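Local coordinates for protein serine-tRNA ligase (Naegleria fowleri, PDB 6BLJ) that probably attaches serine to its cognate tRNA, as class II seryl-tRNA synthetases do, through a seryl-adenylate made from ATP, at residues L10-F15 and D145-I150; I25-Q30 and L39-I44; L221-L226 and P473-T478; V465-V470 and K479-K484. All blocks are in the same frame, centred on the assembly; numbering follows the deposited sequence. Where two conformers were deposited one is given.

Contact 1: residues L10-F15 and D145-I150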
loop_
_atom_site.group_PDB
_atom_site.type_symbol
_atom_site.label_atom_id
_atom_site.label_comp_id
_atom_site.label_asym_id
_atom_site.label_seq_id
_atom_site.Cartn_x
_atom_site.Cartn_y
_atom_site.Cartn_z
ATOM N N LEU A 10 2.290 -15.564 -27.797
ATOM C CA LEU A 10 3.550 -14.911 -27.466
ATOM C C LEU A 10 4.478 -15.930 -26.808
ATOM O O LEU A 10 4.219 -16.372 -25.684
ATOM C CB LEU A 10 3.298 -13.720 -26.545
ATOM C CG LEU A 10 4.536 -12.948 -26.083
ATOM C CD1 LEU A 10 5.204 -12.274 -27.283
ATOM C CD2 LEU A 10 4.181 -11.930 -24.983
ATOM N N ASP A 11 5.539 -16.327 -27.513
ATOM C CA ASP A 11 6.603 -17.151 -26.948
ATOM C C ASP A 11 7.933 -16.746 -27.577
ATOM O O ASP A 11 7.979 -15.990 -28.552
ATOM C CB ASP A 11 6.325 -18.655 -27.140
ATOM C CG ASP A 11 6.305 -19.087 -28.615
ATOM O OD1 ASP A 11 6.594 -18.273 -29.516
ATOM O OD2 ASP A 11 5.973 -20.259 -28.879
ATOM N N ILE A 12 9.025 -17.298 -27.044
ATOM C CA ILE A 12 10.343 -16.835 -27.466
ATOM C C ILE A 12 10.566 -17.103 -28.946
ATOM O O ILE A 12 11.209 -16.304 -29.633
ATOM C CB ILE A 12 11.440 -17.475 -26.588
ATOM C CG1 ILE A 12 12.826 -16.917 -26.954
ATOM C CG2 ILE A 12 11.384 -18.991 -26.653
ATOM C CD1 ILE A 12 12.928 -15.412 -26.838
ATOM N N ASN A 13 9.993 -18.189 -29.473
ATOM C CA ASN A 13 10.179 -18.521 -30.883
ATOM C C ASN A 13 9.612 -17.451 -31.805
ATOM O O ASN A 13 10.161 -17.214 -32.892
ATOM C CB ASN A 13 9.561 -19.887 -31.189
ATOM C CG ASN A 13 10.481 -21.038 -30.804
ATOM O OD1 ASN A 13 11.702 -20.908 -30.860
ATOM N ND2 ASN A 13 9.899 -22.168 -30.418
ATOM N N LEU A 14 8.518 -16.793 -31.401
ATOM C CA LEU A 14 7.939 -15.752 -32.245
ATOM C C LEU A 14 8.922 -14.610 -32.482
ATOM O O LEU A 14 8.848 -13.923 -33.511
ATOM C CB LEU A 14 6.659 -15.216 -31.594
ATOM C CG LEU A 14 5.785 -14.305 -32.460
ATOM C CD1 LEU A 14 5.305 -15.031 -33.720
ATOM C CD2 LEU A 14 4.595 -13.780 -31.651
ATOM N N PHE A 15 9.866 -14.404 -31.560
ATOM C CA PHE A 15 10.873 -13.357 -31.706
ATOM C C PHE A 15 11.984 -13.717 -32.687
ATOM O O PHE A 15 12.751 -12.826 -33.072
ATOM C CB PHE A 15 11.526 -13.051 -30.353
ATOM C CG PHE A 15 10.600 -12.449 -29.330
ATOM C CD1 PHE A 15 9.686 -13.239 -28.652
ATOM C CD2 PHE A 15 10.687 -11.100 -29.006
ATOM C CE1 PHE A 15 8.848 -12.695 -27.688
ATOM C CE2 PHE A 15 9.853 -10.548 -28.038
ATOM C CZ PHE A 15 8.929 -11.350 -27.387
ATOM N N ASP A 145 12.989 -12.367 -18.290
ATOM C CA ASP A 145 12.430 -11.279 -17.489
ATOM C C ASP A 145 11.902 -10.151 -18.367
ATOM O O ASP A 145 10.913 -9.499 -18.018
ATOM C CB ASP A 145 13.475 -10.730 -16.517
ATOM C CG ASP A 145 13.658 -11.604 -15.287
ATOM O OD1 ASP A 145 12.924 -12.605 -15.123
ATOM O OD2 ASP A 145 14.549 -11.275 -14.477
ATOM N N VAL A 146 12.572 -9.874 -19.487
ATOM C CA VAL A 146 12.042 -8.881 -20.415
ATOM C C VAL A 146 10.816 -9.433 -21.125
ATOM O O VAL A 146 9.828 -8.720 -21.330
ATOM C CB VAL A 146 13.126 -8.431 -21.407
ATOM C CG1 VAL A 146 12.567 -7.389 -22.353
ATOM C CG2 VAL A 146 14.315 -7.860 -20.653
ATOM N N LEU A 147 10.854 -10.716 -21.501
ATOM C CA LEU A 147 9.713 -11.328 -22.175
ATOM C C LEU A 147 8.453 -11.252 -21.313
ATOM O O LEU A 147 7.350 -11.057 -21.835
ATOM C CB LEU A 147 10.046 -12.770 -22.544
ATOM C CG LEU A 147 9.019 -13.700 -23.189
ATOM C CD1 LEU A 147 8.142 -12.989 -24.190
ATOM C CD2 LEU A 147 9.758 -14.838 -23.878
ATOM N N LEU A 148 8.594 -11.387 -19.992
ATOM C CA LEU A 148 7.420 -11.341 -19.129
ATOM C C LEU A 148 6.727 -9.980 -19.135
ATOM O O LEU A 148 5.576 -9.887 -18.691
ATOM C CB LEU A 148 7.786 -11.718 -17.694
ATOM C CG LEU A 148 8.072 -13.200 -17.456
ATOM C CD1 LEU A 148 8.311 -13.472 -15.975
ATOM C CD2 LEU A 148 6.947 -14.076 -18.009
ATOM N N GLN A 149 7.397 -8.926 -19.601
ATOM C CA GLN A 149 6.832 -7.583 -19.588
ATOM C C GLN A 149 5.999 -7.261 -20.818
ATOM O O GLN A 149 5.289 -6.250 -20.813
ATOM C CB GLN A 149 7.940 -6.533 -19.480
ATOM C CG GLN A 149 8.848 -6.695 -18.290
ATOM C CD GLN A 149 9.971 -5.683 -18.310
ATOM O OE1 GLN A 149 9.754 -4.512 -18.613
ATOM N NE2 GLN A 149 11.193 -6.148 -18.055
ATOM N N ILE A 150 6.069 -8.076 -21.852
ATOM C CA ILE A 150 5.366 -7.810 -23.098
ATOM C C ILE A 150 3.949 -8.347 -22.974
ATOM O O ILE A 150 3.732 -9.451 -22.461
ATOM C CB ILE A 150 6.121 -8.428 -24.296
ATOM C CG1 ILE A 150 7.480 -7.737 -24.493
ATOM C CG2 ILE A 150 5.322 -8.276 -25.570
ATOM C CD1 ILE A 150 8.518 -8.539 -25.291
#
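F15 and L147 lead a mainly apolar meeting between the loop before helix 23-32 and the C-terminal part of helix 114-147. The CD1 methyl of L147 lies 3.6 Å from CE1 of the F15 ring, while its other branch, CD2, reaches back to CB of I12 at 4.1 Å. The extended first torsion of L147 (chi1 176°) spreads the two methyls, CD1 toward F15 and L10, CD2 toward I12. The side chains of I150 and F15 approach from opposite directions, I150 CD1 reaching the ring edge, close to the plane, 3.5 Å from CZ. L10 supplies the other hydrocarbon contacts. Its CD2 lies 3.9 Å from CG2 of I150, the two side chains crossing at about a right angle, and 3.6 Å from the carbonyl O of I150, while its CG passes L147 CD1.

The polar interactions lie within the segments. OD1 of D11 accepts the backbone N of L14 at 3.1 Å, an Asx motif within the turn whose L10 and F15 point toward 145-150. On the other side, a type I turn from L147 to I150, with I150 N bonded to L147 O, places I150 beside L147.

The contact is buried near the base of the helical arm expected of a seryl-tRNA synthetase N-terminal domain. Helix 23-32 lies against it through I26, which touches both F15 and I150, and helix 38-76 packs V43 on I12 and F15.

Contact 2: residues I25-Q30 and L39-I44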
loop_
_atom_site.group_PDB
_atom_site.type_symbol
_atom_site.label_atom_id
_atom_site.label_comp_id
_atom_site.label_asym_id
_atom_site.label_seq_id
_atom_site.Cartn_x
_atom_site.Cartn_y
_atom_site.Cartn_z
ATOM N N ILE A 25 5.178 -8.882 -35.690
ATOM C CA ILE A 25 3.862 -9.095 -35.096
ATOM C C ILE A 25 3.848 -8.601 -33.656
ATOM O O ILE A 25 2.873 -7.989 -33.199
ATOM C CB ILE A 25 3.486 -10.586 -35.192
ATOM C CG1 ILE A 25 3.099 -10.931 -36.623
ATOM C CG2 ILE A 25 2.333 -10.942 -34.246
ATOM C CD1 ILE A 25 2.929 -12.393 -36.836
ATOM N N ILE A 26 4.935 -8.851 -32.922
ATOM C CA ILE A 26 5.024 -8.415 -31.534
ATOM C C ILE A 26 5.193 -6.902 -31.453
ATOM O O ILE A 26 4.635 -6.251 -30.558
ATOM C CB ILE A 26 6.172 -9.148 -30.816
ATOM C CG1 ILE A 26 6.164 -10.637 -31.181
ATOM C CG2 ILE A 26 6.038 -8.970 -29.303
ATOM C CD1 ILE A 26 7.334 -11.442 -30.596
ATOM N N ARG A 27 5.974 -6.316 -32.368
ATOM C CA ARG A 27 6.091 -4.860 -32.381
ATOM C C ARG A 27 4.741 -4.219 -32.665
ATOM O O ARG A 27 4.348 -3.255 -31.997
ATOM C CB ARG A 27 7.124 -4.410 -33.414
ATOM C CG ARG A 27 8.547 -4.762 -33.025
ATOM C CD ARG A 27 9.568 -4.092 -33.932
ATOM N NE ARG A 27 10.846 -4.790 -33.870
ATOM C CZ ARG A 27 11.220 -5.731 -34.732
ATOM N NH1 ARG A 27 10.423 -6.075 -35.735
ATOM N NH2 ARG A 27 12.395 -6.319 -34.591
ATOM N N GLU A 28 4.014 -4.765 -33.640
ATOM C CA GLU A 28 2.699 -4.231 -33.966
ATOM C C GLU A 28 1.742 -4.358 -32.785
ATOM O O GLU A 28 0.954 -3.442 -32.521
ATOM C CB GLU A 28 2.141 -4.936 -35.205
ATOM C CG GLU A 28 0.949 -4.227 -35.843
ATOM C CD GLU A 28 1.284 -2.820 -36.332
ATOM O OE1 GLU A 28 0.388 -1.953 -36.295
ATOM O OE2 GLU A 28 2.437 -2.583 -36.754
ATOM N N SER A 29 1.802 -5.475 -32.051
ATOM C CA SER A 29 0.945 -5.628 -30.875
ATOM C C SER A 29 1.303 -4.596 -29.813
ATOM O O SER A 29 0.415 -4.013 -29.176
ATOM C CB SER A 29 1.053 -7.054 -30.314
ATOM O OG SER A 29 0.180 -7.270 -29.205
ATOM N N GLN A 30 2.602 -4.331 -29.636
ATOM C CA GLN A 30 3.029 -3.317 -28.675
ATOM C C GLN A 30 2.554 -1.925 -29.085
ATOM O O GLN A 30 2.146 -1.124 -28.232
ATOM C CB GLN A 30 4.553 -3.356 -28.526
ATOM C CG GLN A 30 5.052 -4.590 -27.804
ATOM C CD GLN A 30 4.621 -4.623 -26.348
ATOM O OE1 GLN A 30 3.635 -5.273 -25.995
ATOM N NE2 GLN A 30 5.366 -3.924 -25.491
ATOM N N LEU A 39 10.914 -3.270 -26.267
ATOM C CA LEU A 39 11.085 -4.543 -25.574
ATOM C C LEU A 39 11.311 -5.689 -26.556
ATOM O O LEU A 39 11.976 -6.673 -26.217
ATOM C CB LEU A 39 9.874 -4.847 -24.689
ATOM C CG LEU A 39 9.586 -3.871 -23.546
ATOM C CD1 LEU A 39 8.301 -4.265 -22.845
ATOM C CD2 LEU A 39 10.746 -3.822 -22.565
ATOM N N VAL A 40 10.758 -5.586 -27.761
ATOM C CA VAL A 40 10.902 -6.665 -28.731
ATOM C C VAL A 40 12.363 -6.808 -29.149
ATOM O O VAL A 40 12.937 -7.904 -29.096
ATOM C CB VAL A 40 9.976 -6.414 -29.938
ATOM C CG1 VAL A 40 10.139 -7.506 -31.005
ATOM C CG2 VAL A 40 8.511 -6.330 -29.476
ATOM N N ASP A 41 13.003 -5.694 -29.516
ATOM C CA ASP A 41 14.410 -5.752 -29.891
ATOM C C ASP A 41 15.291 -6.125 -28.710
ATOM O O ASP A 41 16.301 -6.813 -28.893
ATOM C CB ASP A 41 14.863 -4.415 -30.470
ATOM C CG ASP A 41 14.325 -4.170 -31.857
ATOM O OD1 ASP A 41 13.905 -5.144 -32.518
ATOM O OD2 ASP A 41 14.338 -3.001 -32.297
ATOM N N LYS A 42 14.928 -5.692 -27.498
ATOM C CA LYS A 42 15.699 -6.077 -26.317
ATOM C C LYS A 42 15.658 -7.583 -26.098
ATOM O O LYS A 42 16.680 -8.191 -25.754
ATOM C CB LYS A 42 15.189 -5.342 -25.073
ATOM N N VAL A 43 14.486 -8.202 -26.285
ATOM C CA VAL A 43 14.391 -9.655 -26.154
ATOM C C VAL A 43 15.240 -10.339 -27.222
ATOM O O VAL A 43 15.960 -11.307 -26.939
ATOM C CB VAL A 43 12.923 -10.120 -26.215
ATOM C CG1 VAL A 43 12.863 -11.643 -26.324
ATOM C CG2 VAL A 43 12.153 -9.667 -24.964
ATOM N N ILE A 44 15.176 -9.845 -28.459
ATOM C CA ILE A 44 15.964 -10.438 -29.535
ATOM C C ILE A 44 17.453 -10.366 -29.208
ATOM O O ILE A 44 18.180 -11.360 -29.331
ATOM C CB ILE A 44 15.648 -9.757 -30.875
ATOM C CG1 ILE A 44 14.201 -10.039 -31.291
ATOM C CG2 ILE A 44 16.609 -10.248 -31.972
ATOM C CD1 ILE A 44 13.746 -9.214 -32.473
#
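V40 projects from helix 38-76 toward helix 23-32 and divides its two methyls between neighbouring residues there. CG2 packs against CG2 of I26 at 3.6 Å, whereas CG1 lies 3.8 Å from CG of R27 and over one face of its guanidinium. The hydrocarbon part of the arginine packs along this buried valine before its charged end reaches the margin of the contact.

R27 runs extended from CG to NE and carries its guanidinium across to D41. NH2 donates to OD1 of D41 at 2.8 Å and 165°, a nearly straight hydrogen bond within a salt bridge, with the oxygen in the guanidinium plane; NE adds a weak bond to the same oxygen. The carboxylate plane is turned 60° from the guanidinium plane, and a single carboxylate oxygen takes both N-H groups. NH1 forms a second salt bridge, to E24, so acidic groups from both helices hold the arginine. CD1 of I44 packs 3.8 Å from NH2.

The two segments form a helical hairpin in the N-terminal domain, their axes 9.9 Å apart at closest approach and 147° between directions, thus roughly antiparallel. Helix 38-76 goes on from here as one long helix of the arm.

Q30, bent at chi2, brings NE2 to within 4.0 Å of CD1 of L39, and that nitrogen donates its hydrogen bond to the backbone O of D36 in the connection between the helices.

Contact 3: residues L221-L226 and P473-T478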
loop_
_atom_site.group_PDB
_atom_site.type_symbol
_atom_site.label_atom_id
_atom_site.label_comp_id
_atom_site.label_asym_id
_atom_site.label_seq_id
_atom_site.Cartn_x
_atom_site.Cartn_y
_atom_site.Cartn_z
ATOM N N LEU A 221 -34.843 -6.270 -1.166
ATOM C CA LEU A 221 -33.632 -6.148 -1.978
ATOM C C LEU A 221 -32.634 -7.254 -1.652
ATOM O O LEU A 221 -31.944 -7.764 -2.547
ATOM C CB LEU A 221 -32.997 -4.775 -1.759
ATOM C CG LEU A 221 -33.717 -3.585 -2.410
ATOM C CD1 LEU A 221 -32.906 -2.304 -2.165
ATOM C CD2 LEU A 221 -33.970 -3.817 -3.903
ATOM N N VAL A 222 -32.533 -7.632 -0.375
ATOM C CA VAL A 222 -31.724 -8.795 0.000
ATOM C C VAL A 222 -32.256 -10.055 -0.685
ATOM O O VAL A 222 -31.493 -10.860 -1.243
ATOM C CB VAL A 222 -31.704 -8.966 1.531
ATOM C CG1 VAL A 222 -30.951 -10.244 1.928
ATOM C CG2 VAL A 222 -31.095 -7.736 2.219
ATOM N N ARG A 223 -33.572 -10.262 -0.626
ATOM C CA ARG A 223 -34.137 -11.458 -1.258
ATOM C C ARG A 223 -33.907 -11.439 -2.767
ATOM O O ARG A 223 -33.654 -12.481 -3.376
ATOM C CB ARG A 223 -35.627 -11.604 -0.930
ATOM C CG ARG A 223 -35.904 -11.810 0.555
ATOM C CD ARG A 223 -37.316 -12.323 0.805
ATOM N NE ARG A 223 -38.332 -11.415 0.282
ATOM C CZ ARG A 223 -39.209 -11.726 -0.670
ATOM N NH1 ARG A 223 -39.225 -12.945 -1.210
ATOM N NH2 ARG A 223 -40.089 -10.815 -1.074
ATOM N N MET A 224 -33.952 -10.256 -3.386
ATOM C CA MET A 224 -33.643 -10.181 -4.814
ATOM C C MET A 224 -32.157 -10.418 -5.085
ATOM O O MET A 224 -31.792 -10.941 -6.145
ATOM C CB MET A 224 -34.075 -8.832 -5.386
ATOM C CG MET A 224 -34.025 -8.806 -6.907
ATOM S SD MET A 224 -34.656 -7.296 -7.666
ATOM C CE MET A 224 -36.407 -7.506 -7.448
ATOM N N ASN A 225 -31.293 -9.995 -4.169
ATOM C CA ASN A 225 -29.864 -10.260 -4.307
ATOM C C ASN A 225 -29.616 -11.754 -4.388
ATOM O O ASN A 225 -28.903 -12.238 -5.280
ATOM C CB ASN A 225 -29.102 -9.654 -3.118
ATOM C CG ASN A 225 -27.643 -9.310 -3.446
ATOM O OD1 ASN A 225 -27.301 -9.032 -4.589
ATOM N ND2 ASN A 225 -26.783 -9.344 -2.435
ATOM N N LEU A 226 -30.224 -12.504 -3.463
ATOM C CA LEU A 226 -30.123 -13.957 -3.492
ATOM C C LEU A 226 -30.766 -14.543 -4.735
ATOM O O LEU A 226 -30.243 -15.502 -5.306
ATOM C CB LEU A 226 -30.773 -14.575 -2.257
ATOM C CG LEU A 226 -29.900 -14.874 -1.054
ATOM C CD1 LEU A 226 -30.730 -15.665 -0.081
ATOM C CD2 LEU A 226 -28.717 -15.706 -1.520
ATOM N N PRO A 473 -40.213 -16.429 -9.318
ATOM C CA PRO A 473 -40.181 -17.713 -8.590
ATOM C C PRO A 473 -39.032 -17.833 -7.608
ATOM O O PRO A 473 -39.159 -18.542 -6.604
ATOM C CB PRO A 473 -40.071 -18.757 -9.714
ATOM C CG PRO A 473 -40.571 -18.073 -10.926
ATOM C CD PRO A 473 -40.192 -16.633 -10.780
ATOM N N TYR A 474 -37.912 -17.162 -7.855
ATOM C CA TYR A 474 -36.778 -17.215 -6.946
ATOM C C TYR A 474 -36.966 -16.336 -5.719
ATOM O O TYR A 474 -36.097 -16.325 -4.840
ATOM C CB TYR A 474 -35.505 -16.803 -7.687
ATOM C CG TYR A 474 -35.044 -17.797 -8.733
ATOM C CD1 TYR A 474 -34.214 -18.848 -8.389
ATOM C CD2 TYR A 474 -35.438 -17.677 -10.063
ATOM C CE1 TYR A 474 -33.784 -19.761 -9.341
ATOM C CE2 TYR A 474 -35.007 -18.583 -11.021
ATOM C CZ TYR A 474 -34.173 -19.620 -10.648
ATOM O OH TYR A 474 -33.732 -20.539 -11.572
ATOM N N MET A 475 -38.073 -15.599 -5.649
ATOM C CA MET A 475 -38.400 -14.732 -4.526
ATOM C C MET A 475 -39.753 -15.086 -3.924
ATOM O O MET A 475 -40.473 -14.206 -3.455
ATOM C CB MET A 475 -38.385 -13.270 -4.964
ATOM C CG MET A 475 -37.019 -12.656 -4.977
ATOM S SD MET A 475 -37.145 -10.965 -5.530
ATOM C CE MET A 475 -37.877 -10.170 -4.102
ATOM N N GLY A 476 -40.119 -16.364 -3.962
ATOM C CA GLY A 476 -41.386 -16.796 -3.397
ATOM C C GLY A 476 -42.600 -16.165 -4.033
ATOM O O GLY A 476 -43.640 -16.040 -3.377
ATOM N N GLY A 477 -42.503 -15.758 -5.294
ATOM C CA GLY A 477 -43.638 -15.203 -6.000
ATOM C C GLY A 477 -43.837 -13.702 -5.871
ATOM O O GLY A 477 -44.810 -13.181 -6.429
ATOM N N THR A 478 -42.967 -12.990 -5.146
ATOM C CA THR A 478 -43.128 -11.544 -5.006
ATOM C C THR A 478 -43.093 -10.872 -6.375
ATOM O O THR A 478 -42.147 -11.056 -7.146
ATOM C CB THR A 478 -42.026 -10.955 -4.119
ATOM O OG1 THR A 478 -42.026 -11.588 -2.834
ATOM C CG2 THR A 478 -42.250 -9.457 -3.927
HETATM O O HOH W 1 -34.818 -15.002 -2.647
#
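M475 lays its terminal methyl over the guanidinium of R223: CE sits 3.7 Å above the plane, displaced toward the rim. The bend at its last torsion (chi3 73°) takes that methyl to the arginine, while SD rests against M224, 3.7 Å from CB.

The edge of the same guanidinium is engaged by two oxygens. NH1 donates to the carbonyl O of M475 at 2.9 Å, and NH2 to OG1 of T478 at 2.7 Å, the latter almost straight at 171°. Both oxygens lie near the guanidinium plane, although NH1 stands above the plane of the M475 carbonyl. OG1 of T478 in turn donates to that carbonyl O at 3.1 Å, nearly in line with the C=O bond, and the backbone N of T478 also points there, so three donors converge on one oxygen.

This oxygen opens a type I' beta turn, M475 to T478, with G476 and G477 at its corners; both have positive phi, a conformation that suits glycine. The turn belongs to the loop leading into strand 480-482, and the arginine joins it to helix 220-238 of the synthetase body. Next to it, a water 2.9 Å from R223 O and equally far from Y474 O links helix and loop backbones.

NH2 of R223 also makes a salt bridge with D220 on its own helix. On the subunit side, R223 packs against D234 of the second subunit and V222 against P243 of that chain.

Contact 4: residues V465-V470 and K479-K484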
loop_
_atom_site.group_PDB
_atom_site.type_symbol
_atom_site.label_atom_id
_atom_site.label_comp_id
_atom_site.label_asym_id
_atom_site.label_seq_id
_atom_site.Cartn_x
_atom_site.Cartn_y
_atom_site.Cartn_z
ATOM N N VAL A 465 -41.203 -0.787 -7.348
ATOM C CA VAL A 465 -40.365 -1.488 -8.325
ATOM C C VAL A 465 -41.003 -2.831 -8.664
ATOM O O VAL A 465 -41.291 -3.628 -7.761
ATOM C CB VAL A 465 -38.931 -1.714 -7.803
ATOM C CG1 VAL A 465 -38.078 -2.481 -8.867
ATOM C CG2 VAL A 465 -38.280 -0.398 -7.389
ATOM N N ASN A 466 -41.233 -3.074 -9.957
ATOM C CA ASN A 466 -41.652 -4.392 -10.423
ATOM C C ASN A 466 -40.491 -5.387 -10.327
ATOM O O ASN A 466 -39.336 -5.042 -10.596
ATOM C CB ASN A 466 -42.139 -4.314 -11.873
ATOM C CG ASN A 466 -43.418 -3.510 -12.016
ATOM O OD1 ASN A 466 -44.354 -3.677 -11.246
ATOM N ND2 ASN A 466 -43.476 -2.659 -13.039
ATOM N N VAL A 467 -40.797 -6.620 -9.942
ATOM C CA VAL A 467 -39.799 -7.702 -9.951
ATOM C C VAL A 467 -39.730 -8.310 -11.352
ATOM O O VAL A 467 -40.771 -8.729 -11.886
ATOM C CB VAL A 467 -40.152 -8.766 -8.917
ATOM C CG1 VAL A 467 -39.159 -9.935 -8.998
ATOM C CG2 VAL A 467 -40.177 -8.153 -7.512
ATOM N N PRO A 468 -38.547 -8.400 -11.970
ATOM C CA PRO A 468 -38.455 -9.041 -13.288
ATOM C C PRO A 468 -39.109 -10.419 -13.276
ATOM O O PRO A 468 -38.957 -11.186 -12.324
ATOM C CB PRO A 468 -36.949 -9.128 -13.537
ATOM C CG PRO A 468 -36.383 -7.908 -12.768
ATOM C CD PRO A 468 -37.273 -7.793 -11.539
ATOM N N GLU A 469 -39.868 -10.705 -14.335
ATOM C CA GLU A 469 -40.662 -11.931 -14.372
ATOM C C GLU A 469 -39.817 -13.150 -14.013
ATOM O O GLU A 469 -40.211 -13.963 -13.172
ATOM C CB GLU A 469 -41.291 -12.107 -15.748
ATOM C CG GLU A 469 -42.451 -13.063 -15.745
ATOM C CD GLU A 469 -43.092 -13.179 -17.102
ATOM O OE1 GLU A 469 -43.816 -12.241 -17.502
ATOM O OE2 GLU A 469 -42.847 -14.202 -17.777
ATOM N N VAL A 470 -38.627 -13.268 -14.611
ATOM C CA VAL A 470 -37.824 -14.474 -14.421
ATOM C C VAL A 470 -37.330 -14.620 -12.984
ATOM O O VAL A 470 -36.989 -15.732 -12.568
ATOM C CB VAL A 470 -36.648 -14.500 -15.419
ATOM C CG1 VAL A 470 -35.537 -13.565 -14.971
ATOM C CG2 VAL A 470 -36.118 -15.916 -15.601
ATOM N N LYS A 479 -44.133 -10.099 -6.681
ATOM C CA LYS A 479 -44.221 -9.413 -7.965
ATOM C C LYS A 479 -43.859 -7.933 -7.899
ATOM O O LYS A 479 -43.537 -7.344 -8.939
ATOM C CB LYS A 479 -45.630 -9.552 -8.541
ATOM C CG LYS A 479 -45.962 -10.960 -8.995
ATOM C CD LYS A 479 -47.378 -11.034 -9.536
ATOM C CE LYS A 479 -47.808 -12.469 -9.776
ATOM N NZ LYS A 479 -47.947 -12.754 -11.238
ATOM N N PHE A 480 -43.917 -7.317 -6.723
ATOM C CA PHE A 480 -43.814 -5.871 -6.625
ATOM C C PHE A 480 -43.275 -5.496 -5.253
ATOM O O PHE A 480 -43.659 -6.088 -4.243
ATOM C CB PHE A 480 -45.182 -5.221 -6.895
ATOM C CG PHE A 480 -45.170 -3.710 -6.857
ATOM C CD1 PHE A 480 -44.608 -2.974 -7.895
ATOM C CD2 PHE A 480 -45.766 -3.027 -5.804
ATOM C CE1 PHE A 480 -44.600 -1.579 -7.868
ATOM C CE2 PHE A 480 -45.775 -1.637 -5.770
ATOM C CZ PHE A 480 -45.188 -0.910 -6.802
ATOM N N ILE A 481 -42.369 -4.523 -5.230
ATOM C CA ILE A 481 -41.840 -3.952 -3.997
ATOM C C ILE A 481 -42.317 -2.504 -3.924
ATOM O O ILE A 481 -41.939 -1.677 -4.765
ATOM C CB ILE A 481 -40.307 -4.013 -3.952
ATOM C CG1 ILE A 481 -39.777 -5.371 -4.411
ATOM C CG2 ILE A 481 -39.805 -3.700 -2.543
ATOM C CD1 ILE A 481 -38.251 -5.349 -4.562
ATOM N N LYS A 482 -43.123 -2.190 -2.914
ATOM C CA LYS A 482 -43.752 -0.882 -2.806
ATOM C C LYS A 482 -42.843 0.115 -2.092
ATOM O O LYS A 482 -42.167 -0.224 -1.120
ATOM C CB LYS A 482 -45.084 -1.001 -2.064
ATOM C CG LYS A 482 -45.933 0.269 -2.031
ATOM C CD LYS A 482 -47.217 0.051 -1.204
ATOM C CE LYS A 482 -48.179 1.230 -1.315
ATOM N NZ LYS A 482 -47.496 2.504 -0.968
ATOM N N PHE A 483 -42.843 1.357 -2.573
ATOM C CA PHE A 483 -42.150 2.423 -1.864
ATOM C C PHE A 483 -42.679 2.546 -0.442
ATOM O O PHE A 483 -43.883 2.446 -0.200
ATOM C CB PHE A 483 -42.327 3.754 -2.603
ATOM C CG PHE A 483 -41.485 3.876 -3.851
ATOM C CD1 PHE A 483 -40.216 3.324 -3.897
ATOM C CD2 PHE A 483 -41.947 4.575 -4.959
ATOM C CE1 PHE A 483 -39.430 3.445 -5.030
ATOM C CE2 PHE A 483 -41.164 4.701 -6.100
ATOM C CZ PHE A 483 -39.899 4.143 -6.128
ATOM N N LYS A 484 -41.766 2.746 0.506
ATOM C CA LYS A 484 -42.152 2.997 1.889
ATOM C C LYS A 484 -42.118 4.468 2.253
ATOM O O LYS A 484 -42.666 4.845 3.289
ATOM C CB LYS A 484 -41.246 2.228 2.861
ATOM C CG LYS A 484 -41.467 0.722 2.868
ATOM C CD LYS A 484 -40.698 0.067 4.007
ATOM C CE LYS A 484 -40.692 -1.446 3.875
ATOM N NZ LYS A 484 -39.807 -2.092 4.888
#
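A chi1 of -178° extends F480 away from its own backbone N and brings its ring alongside the partner strand, and N466, whose chi1 of -67° sets CG opposite the carbonyl carbon, brings its amide to the same place. The two side chains leave the same face of the sheet at a non-hydrogen-bonded antiparallel pair. There OD1 of N466 lies 3.4 Å from CD1 of F480, with the amide and ring planes 53° apart, and the carbonyl O of V465 is equally close to that carbon.

The backbones form a short two-stranded antiparallel sheet. V465 and I481 are a hydrogen-bonded pair: V465 N donates to I481 O at 2.8 Å, and I481 N returns to V465 O at 2.9 Å in a nearly straight bond. Beyond the regular strand, V467 N still reaches K479 O at 3.0 Å, but from well above that carbonyl plane.

V465 and I481 turn to the face away from F480. CG2 of V467 approaches CG1 of I481 at 4.2 Å; M224 of helix 220-238 meets both residues, and I194 of helix 191-197 packs on V465.

The chemistry is therefore divided. Three backbone bonds fix the pairing of the strands, and the buried valines and isoleucine tie the pair to the helices beneath it. At the partly covered F480, the slightly positive ring hydrogen on CD1 may weakly favour the amide oxygen of N466.

The four contacts form two groups far apart in the molecule. Contacts 1 and 2 touch, their centres 8 Å apart, and contact 2 is nested inside the loop closed by contact 1; together they gather the loop before helix 23-32, that helix, helix 38-76 and the C-terminal part of helix 114-147 at the base of the helical arm. Contacts 3 and 4, centres 10 Å apart, follow later in sequence, and their segments alternate, so the C-terminal two-stranded sheet and its connecting loop are held together on helix 220-238 near the second subunit. About 50 Å separates the centres of contacts 1 and 3, leaving the arm base and the C-terminal end as separate packing centres.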